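Local coordinates for zinc transport protein ZntB (Vibrio parahaemolyticus RIMD 2210633, PDB 3CK6) that probably takes up zinc across the inner membrane as a Zn(2+):proton symporter, working as a homopentamer with a funnel-shaped cytoplasmic domain, at residues L180-I194 / H216-L230. The protein carries 1 engineered substitution. Residues are numbered along the deposited sequence; the frame is centred on the assembly and turned at random.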
loop_
_atom_site.group_PDB
_atom_site.type_symbol
_atom_site.label_atom_id
_atom_site.label_comp_id
_atom_site.label_asym_id
_atom_site.label_seq_id
_atom_site.Cartn_x
_atom_site.Cartn_y
_atom_site.Cartn_z
ATOM N N LEU E 180 -5.505 -16.234 15.853
ATOM C CA LEU E 180 -4.585 -15.359 15.129
ATOM C C LEU E 180 -5.239 -14.061 14.680
ATOM O O LEU E 180 -4.666 -13.013 14.916
ATOM C CB LEU E 180 -3.934 -16.073 13.936
ATOM C CG LEU E 180 -2.926 -17.191 14.239
ATOM C CD1 LEU E 180 -2.782 -18.131 13.034
ATOM C CD2 LEU E 180 -1.571 -16.570 14.622
ATOM N N ILE E 181 -6.427 -14.101 14.066
ATOM C CA ILE E 181 -7.067 -12.825 13.668
ATOM C C ILE E 181 -7.466 -11.944 14.855
ATOM O O ILE E 181 -7.357 -10.707 14.767
ATOM C CB ILE E 181 -8.204 -12.939 12.625
ATOM C CG1 ILE E 181 -9.439 -13.629 13.225
ATOM C CG2 ILE E 181 -7.670 -13.627 11.334
ATOM C CD1 ILE E 181 -10.767 -13.455 12.417
ATOM N N SER E 182 -7.869 -12.577 15.961
ATOM C CA SER E 182 -8.152 -11.870 17.215
ATOM C C SER E 182 -6.913 -11.126 17.736
ATOM O O SER E 182 -7.034 -9.968 18.144
ATOM C CB SER E 182 -8.708 -12.814 18.287
ATOM O OG SER E 182 -9.895 -13.463 17.854
ATOM N N ILE E 183 -5.746 -11.785 17.718
ATOM C CA ILE E 183 -4.447 -11.174 18.109
ATOM C C ILE E 183 -4.056 -10.071 17.150
ATOM O O ILE E 183 -3.597 -8.975 17.573
ATOM C CB ILE E 183 -3.239 -12.214 18.102
ATOM C CG1 ILE E 183 -3.463 -13.402 19.049
ATOM C CG2 ILE E 183 -1.923 -11.556 18.461
ATOM C CD1 ILE E 183 -4.126 -13.099 20.368
ATOM N N LYS E 184 -4.185 -10.369 15.858
ATOM C CA LYS E 184 -3.701 -9.456 14.809
ATOM C C LYS E 184 -4.424 -8.107 14.888
ATOM O O LYS E 184 -3.816 -7.056 14.666
ATOM C CB LYS E 184 -3.883 -10.064 13.425
ATOM C CG LYS E 184 -3.600 -9.076 12.292
ATOM C CD LYS E 184 -3.793 -9.765 10.941
ATOM C CE LYS E 184 -3.600 -8.770 9.794
ATOM N NZ LYS E 184 -3.451 -9.490 8.497
ATOM N N ARG E 185 -5.712 -8.167 15.232
ATOM C CA ARG E 185 -6.567 -6.993 15.394
ATOM C C ARG E 185 -5.907 -5.897 16.241
ATOM O O ARG E 185 -6.051 -4.703 15.948
ATOM C CB ARG E 185 -7.911 -7.411 16.012
ATOM C CG ARG E 185 -8.868 -6.263 16.353
ATOM C CD ARG E 185 -10.030 -6.792 17.174
ATOM N NE ARG E 185 -11.038 -5.771 17.456
ATOM C CZ ARG E 185 -12.124 -5.978 18.186
ATOM N NH1 ARG E 185 -12.356 -7.193 18.708
ATOM N NH2 ARG E 185 -13.001 -4.969 18.381
ATOM N N PHE E 186 -5.185 -6.314 17.278
ATOM C CA PHE E 186 -4.513 -5.383 18.201
ATOM C C PHE E 186 -2.997 -5.273 18.025
ATOM O O PHE E 186 -2.386 -4.255 18.374
ATOM C CB PHE E 186 -4.827 -5.778 19.630
ATOM C CG PHE E 186 -6.308 -5.742 19.941
ATOM C CD1 PHE E 186 -7.019 -4.549 19.810
ATOM C CD2 PHE E 186 -6.979 -6.892 20.321
ATOM C CE1 PHE E 186 -8.389 -4.486 20.095
ATOM C CE2 PHE E 186 -8.366 -6.844 20.605
ATOM C CZ PHE E 186 -9.061 -5.627 20.487
ATOM N N ILE E 187 -2.389 -6.333 17.531
ATOM C CA ILE E 187 -0.941 -6.364 17.469
ATOM C C ILE E 187 -0.372 -5.516 16.331
ATOM O O ILE E 187 0.676 -4.901 16.481
ATOM C CB ILE E 187 -0.415 -7.804 17.605
ATOM C CG1 ILE E 187 -0.673 -8.225 19.058
ATOM C CG2 ILE E 187 1.070 -7.882 17.292
ATOM C CD1 ILE E 187 -0.166 -9.591 19.411
ATOM N N ARG E 188 -1.112 -5.427 15.227
ATOM C CA ARG E 188 -0.790 -4.465 14.170
ATOM C C ARG E 188 -0.761 -2.997 14.697
ATOM O O ARG E 188 0.278 -2.326 14.595
ATOM C CB ARG E 188 -1.738 -4.662 12.977
ATOM C CG ARG E 188 -1.327 -3.941 11.701
ATOM C CD ARG E 188 -1.817 -4.720 10.467
ATOM N NE ARG E 188 -0.741 -4.896 9.481
ATOM C CZ ARG E 188 0.079 -5.948 9.423
ATOM N NH1 ARG E 188 1.030 -5.989 8.493
ATOM N NH2 ARG E 188 -0.040 -6.961 10.287
ATOM N N PRO E 189 -1.874 -2.499 15.302
ATOM C CA PRO E 189 -1.823 -1.163 15.949
ATOM C C PRO E 189 -0.730 -0.980 17.011
ATOM O O PRO E 189 -0.196 0.132 17.144
ATOM C CB PRO E 189 -3.189 -1.054 16.644
ATOM C CG PRO E 189 -4.059 -1.953 15.944
ATOM C CD PRO E 189 -3.229 -3.081 15.378
ATOM N N GLN E 190 -0.417 -2.038 17.768
ATOM C CA GLN E 190 0.629 -1.981 18.802
ATOM C C GLN E 190 1.974 -1.643 18.189
ATOM O O GLN E 190 2.760 -0.885 18.765
ATOM C CB GLN E 190 0.737 -3.327 19.522
ATOM C CG GLN E 190 1.585 -3.329 20.815
ATOM C CD GLN E 190 0.766 -3.842 21.999
ATOM O OE1 GLN E 190 -0.415 -3.506 22.113
ATOM N NE2 GLN E 190 1.365 -4.689 22.852
ATOM N N GLN E 191 2.250 -2.229 17.034
ATOM C CA GLN E 191 3.475 -1.906 16.297
ATOM C C GLN E 191 3.546 -0.411 15.977
ATOM O O GLN E 191 4.584 0.216 16.178
ATOM C CB GLN E 191 3.572 -2.740 15.014
ATOM C CG GLN E 191 4.932 -2.583 14.286
ATOM C CD GLN E 191 4.955 -3.316 12.954
ATOM O OE1 GLN E 191 4.542 -4.464 12.854
ATOM N NE2 GLN E 191 5.411 -2.635 11.923
ATOM N N TYR E 192 2.450 0.143 15.459
ATOM C CA TYR E 192 2.403 1.551 15.121
ATOM C C TYR E 192 2.476 2.468 16.353
ATOM O O TYR E 192 3.069 3.534 16.267
ATOM C CB TYR E 192 1.214 1.899 14.229
ATOM C CG TYR E 192 1.063 1.004 13.003
ATOM C CD1 TYR E 192 -0.198 0.534 12.624
ATOM C CD2 TYR E 192 2.177 0.599 12.249
ATOM C CE1 TYR E 192 -0.357 -0.297 11.514
ATOM C CE2 TYR E 192 2.026 -0.251 11.124
ATOM C CZ TYR E 192 0.750 -0.682 10.775
ATOM O OH TYR E 192 0.555 -1.514 9.685
ATOM N N ALA E 193 1.887 2.040 17.476
ATOM C CA ALA E 193 1.901 2.788 18.734
ATOM C C ALA E 193 3.340 2.913 19.248
ATOM O O ALA E 193 3.786 4.002 19.633
ATOM C CB ALA E 193 1.004 2.115 19.789
ATOM N N ILE E 194 4.079 1.807 19.182
ATOM C CA ILE E 194 5.483 1.806 19.578
ATOM C C ILE E 194 6.338 2.658 18.624
ATOM O O ILE E 194 7.224 3.405 19.065
ATOM C CB ILE E 194 6.024 0.343 19.757
ATOM C CG1 ILE E 194 5.299 -0.333 20.936
ATOM C CG2 ILE E 194 7.601 0.357 19.955
ATOM C CD1 ILE E 194 5.327 -1.890 20.942
ATOM N N HIS E 216 10.656 -2.265 19.324
ATOM C CA HIS E 216 9.969 -2.097 18.046
ATOM C C HIS E 216 10.252 -3.253 17.051
ATOM O O HIS E 216 9.341 -3.726 16.375
ATOM C CB HIS E 216 10.339 -0.744 17.412
ATOM C CG HIS E 216 9.565 -0.446 16.175
ATOM N ND1 HIS E 216 10.161 -0.043 15.003
ATOM C CD2 HIS E 216 8.237 -0.534 15.909
ATOM C CE1 HIS E 216 9.236 0.112 14.071
ATOM N NE2 HIS E 216 8.061 -0.173 14.596
ATOM N N ASN E 217 11.521 -3.664 16.952
ATOM C CA ASN E 217 11.895 -4.801 16.111
ATOM C C ASN E 217 11.171 -6.078 16.566
ATOM O O ASN E 217 10.690 -6.859 15.736
ATOM C CB ASN E 217 13.398 -5.025 16.087
ATOM C CG ASN E 217 13.833 -5.908 14.912
ATOM O OD1 ASN E 217 13.435 -5.671 13.773
ATOM N ND2 ASN E 217 14.653 -6.920 15.189
ATOM N N ASN E 218 11.095 -6.285 17.878
ATOM C CA ASN E 218 10.338 -7.435 18.408
ATOM C C ASN E 218 8.852 -7.462 18.055
ATOM O O ASN E 218 8.322 -8.525 17.716
ATOM C CB ASN E 218 10.541 -7.587 19.921
ATOM C CG ASN E 218 11.944 -8.079 20.263
ATOM O OD1 ASN E 218 12.578 -8.724 19.446
ATOM N ND2 ASN E 218 12.447 -7.734 21.452
ATOM N N ILE E 219 8.166 -6.325 18.167
ATOM C CA ILE E 219 6.724 -6.290 17.821
ATOM C C ILE E 219 6.544 -6.493 16.300
ATOM O O ILE E 219 5.636 -7.181 15.883
ATOM C CB ILE E 219 5.977 -5.025 18.338
ATOM C CG1 ILE E 219 4.455 -5.113 18.051
ATOM C CG2 ILE E 219 6.551 -3.765 17.756
ATOM C CD1 ILE E 219 3.734 -6.109 18.949
ATOM N N THR E 220 7.462 -5.932 15.502
ATOM C CA THR E 220 7.447 -6.121 14.044
ATOM C C THR E 220 7.610 -7.603 13.722
ATOM O O THR E 220 6.830 -8.149 12.939
ATOM C CB THR E 220 8.550 -5.294 13.366
ATOM O OG1 THR E 220 8.370 -3.924 13.722
ATOM C CG2 THR E 220 8.506 -5.431 11.829
ATOM N N ARG E 221 8.595 -8.249 14.354
ATOM C CA ARG E 221 8.775 -9.706 14.218
ATOM C C ARG E 221 7.495 -10.478 14.564
ATOM O O ARG E 221 7.096 -11.396 13.827
ATOM C CB ARG E 221 9.950 -10.216 15.059
ATOM C CG ARG E 221 10.015 -11.792 15.123
ATOM C CD ARG E 221 11.243 -12.220 15.994
ATOM N NE ARG E 221 11.152 -11.670 17.346
ATOM C CZ ARG E 221 10.279 -12.060 18.278
ATOM N NH1 ARG E 221 10.281 -11.470 19.466
ATOM N NH2 ARG E 221 9.398 -13.027 18.032
ATOM N N ILE E 222 6.859 -10.117 15.688
ATOM C CA ILE E 222 5.575 -10.730 16.070
ATOM C C ILE E 222 4.531 -10.642 14.951
ATOM O O ILE E 222 3.932 -11.679 14.574
ATOM C CB ILE E 222 5.056 -10.193 17.439
ATOM C CG1 ILE E 222 6.033 -10.622 18.559
ATOM C CG2 ILE E 222 3.565 -10.600 17.694
ATOM C CD1 ILE E 222 5.744 -10.018 19.938
ATOM N N ASN E 223 4.332 -9.440 14.406
ATOM C CA ASN E 223 3.380 -9.224 13.305
ATOM C C ASN E 223 3.695 -10.077 12.079
ATOM O O ASN E 223 2.795 -10.671 11.500
ATOM C CB ASN E 223 3.286 -7.741 12.911
ATOM C CG ASN E 223 2.286 -6.982 13.752
ATOM O OD1 ASN E 223 1.083 -7.169 13.612
ATOM N ND2 ASN E 223 2.775 -6.141 14.657
ATOM N N GLU E 224 4.964 -10.161 11.708
ATOM C CA GLU E 224 5.372 -11.022 10.597
ATOM C C GLU E 224 5.136 -12.501 10.856
ATOM O O GLU E 224 4.783 -13.223 9.946
ATOM C CB GLU E 224 6.822 -10.784 10.204
ATOM C CG GLU E 224 7.032 -9.341 9.730
ATOM C CD GLU E 224 8.488 -8.939 9.552
ATOM O OE1 GLU E 224 9.428 -9.605 10.080
ATOM O OE2 GLU E 224 8.681 -7.906 8.868
ATOM N N THR E 225 5.357 -12.936 12.092
ATOM C CA THR E 225 5.132 -14.322 12.486
ATOM C C THR E 225 3.649 -14.689 12.394
ATOM O O THR E 225 3.294 -15.763 11.880
ATOM C CB THR E 225 5.680 -14.594 13.901
ATOM O OG1 THR E 225 7.099 -14.660 13.824
ATOM C CG2 THR E 225 5.191 -15.956 14.393
ATOM N N ILE E 226 2.800 -13.798 12.896
ATOM C CA ILE E 226 1.342 -13.940 12.763
ATOM C C ILE E 226 0.924 -14.125 11.299
ATOM O O ILE E 226 0.147 -15.025 10.994
ATOM C CB ILE E 226 0.592 -12.750 13.423
ATOM C CG1 ILE E 226 0.724 -12.843 14.946
ATOM C CG2 ILE E 226 -0.926 -12.745 13.026
ATOM C CD1 ILE E 226 0.076 -11.729 15.665
ATOM N N GLU E 227 1.442 -13.280 10.403
ATOM C CA GLU E 227 1.116 -13.387 8.973
ATOM C C GLU E 227 1.578 -14.693 8.392
ATOM O O GLU E 227 0.892 -15.288 7.556
ATOM C CB GLU E 227 1.680 -12.222 8.150
ATOM C CG GLU E 227 1.065 -10.898 8.483
ATOM C CD GLU E 227 -0.426 -10.849 8.177
ATOM O OE1 GLU E 227 -1.179 -10.384 9.050
ATOM O OE2 GLU E 227 -0.834 -11.285 7.077
ATOM N N PHE E 228 2.727 -15.165 8.857
ATOM C CA PHE E 228 3.234 -16.446 8.425
ATOM C C PHE E 228 2.320 -17.576 8.899
ATOM O O PHE E 228 1.974 -18.468 8.112
ATOM C CB PHE E 228 4.662 -16.682 8.917
ATOM C CG PHE E 228 5.143 -18.076 8.688
ATOM C CD1 PHE E 228 5.278 -18.579 7.388
ATOM C CD2 PHE E 228 5.463 -18.891 9.767
ATOM C CE1 PHE E 228 5.729 -19.888 7.166
ATOM C CE2 PHE E 228 5.907 -20.186 9.568
ATOM C CZ PHE E 228 6.032 -20.702 8.259
ATOM N N TYR E 229 1.934 -17.546 10.177
ATOM C CA TYR E 229 1.037 -18.610 10.701
ATOM C C TYR E 229 -0.310 -18.601 9.986
ATOM O O TYR E 229 -0.873 -19.657 9.719
ATOM C CB TYR E 229 0.828 -18.489 12.209
ATOM C CG TYR E 229 2.059 -18.801 13.045
ATOM C CD1 TYR E 229 3.126 -19.553 12.530
ATOM C CD2 TYR E 229 2.140 -18.362 14.354
ATOM C CE1 TYR E 229 4.247 -19.849 13.310
ATOM C CE2 TYR E 229 3.257 -18.641 15.143
ATOM C CZ TYR E 229 4.302 -19.374 14.621
ATOM O OH TYR E 229 5.394 -19.629 15.423
ATOM N N LEU E 230 -0.822 -17.411 9.689
ATOM C CA LEU E 230 -2.072 -17.285 8.927
ATOM C C LEU E 230 -1.895 -17.882 7.534
ATOM O O LEU E 230 -2.816 -18.484 7.001
ATOM C CB LEU E 230 -2.519 -15.844 8.837
ATOM C CG LEU E 230 -3.229 -15.216 10.032
ATOM C CD1 LEU E 230 -3.257 -13.721 9.800
ATOM C CD2 LEU E 230 -4.635 -15.789 10.126
HETATM O O HOH W 1 0.235 -9.390 11.805
#
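Asn223 puts its buried side-chain amide straight into the backbone of the facing helix: ND2 donates to Ile187 O at 3.0 Å, with an N-H...O angle of 170°. Ile187 O lies close to the plane of the Asn223 amide, yet ND2 stands above the carbonyl plane, while Gln191 N, the helix's own donor, reaches the same oxygen from the opposite face. ND2 also bonds Ile219 O one turn back on its own helix, at 3.3 Å and less straight, and Gln191 OE1 lies 3.0 Å from ND2. A water within reach of Asn223 OD1 and Asn223 O accepts a weak bond from Arg188 NH2. Segments 180-194 and 216-230, on the long helices 173-199 and 209-246 of this CorA-family cytoplasmic domain, run nearly antiparallel, their axes 9.2 Å apart at closest approach and 154° apart in direction. Knobs-into-holes packing carries the apolar side. Ile187 fits among Ile219, Ile222, Asn223 and Ile226; with CG2 anti to the backbone N, that methyl is the one meeting Ile219 CD1, at 3.6 Å. Ile219 in turn sits among Ile187, Gln190, Gln191 and Ile194, while helix 134-161 packs against Ile187 through Ile149. At the partly exposed side, Lys184 stretches out fully to salt-bridge Glu227; the modelled NZ to OE1 distance, 2.5 Å, is doubtfully short. Arg188 NH2 joins Glu227 OE1 at a long 3.8 Å, by charge alone, since OE1 lies well out of the guanidinium plane.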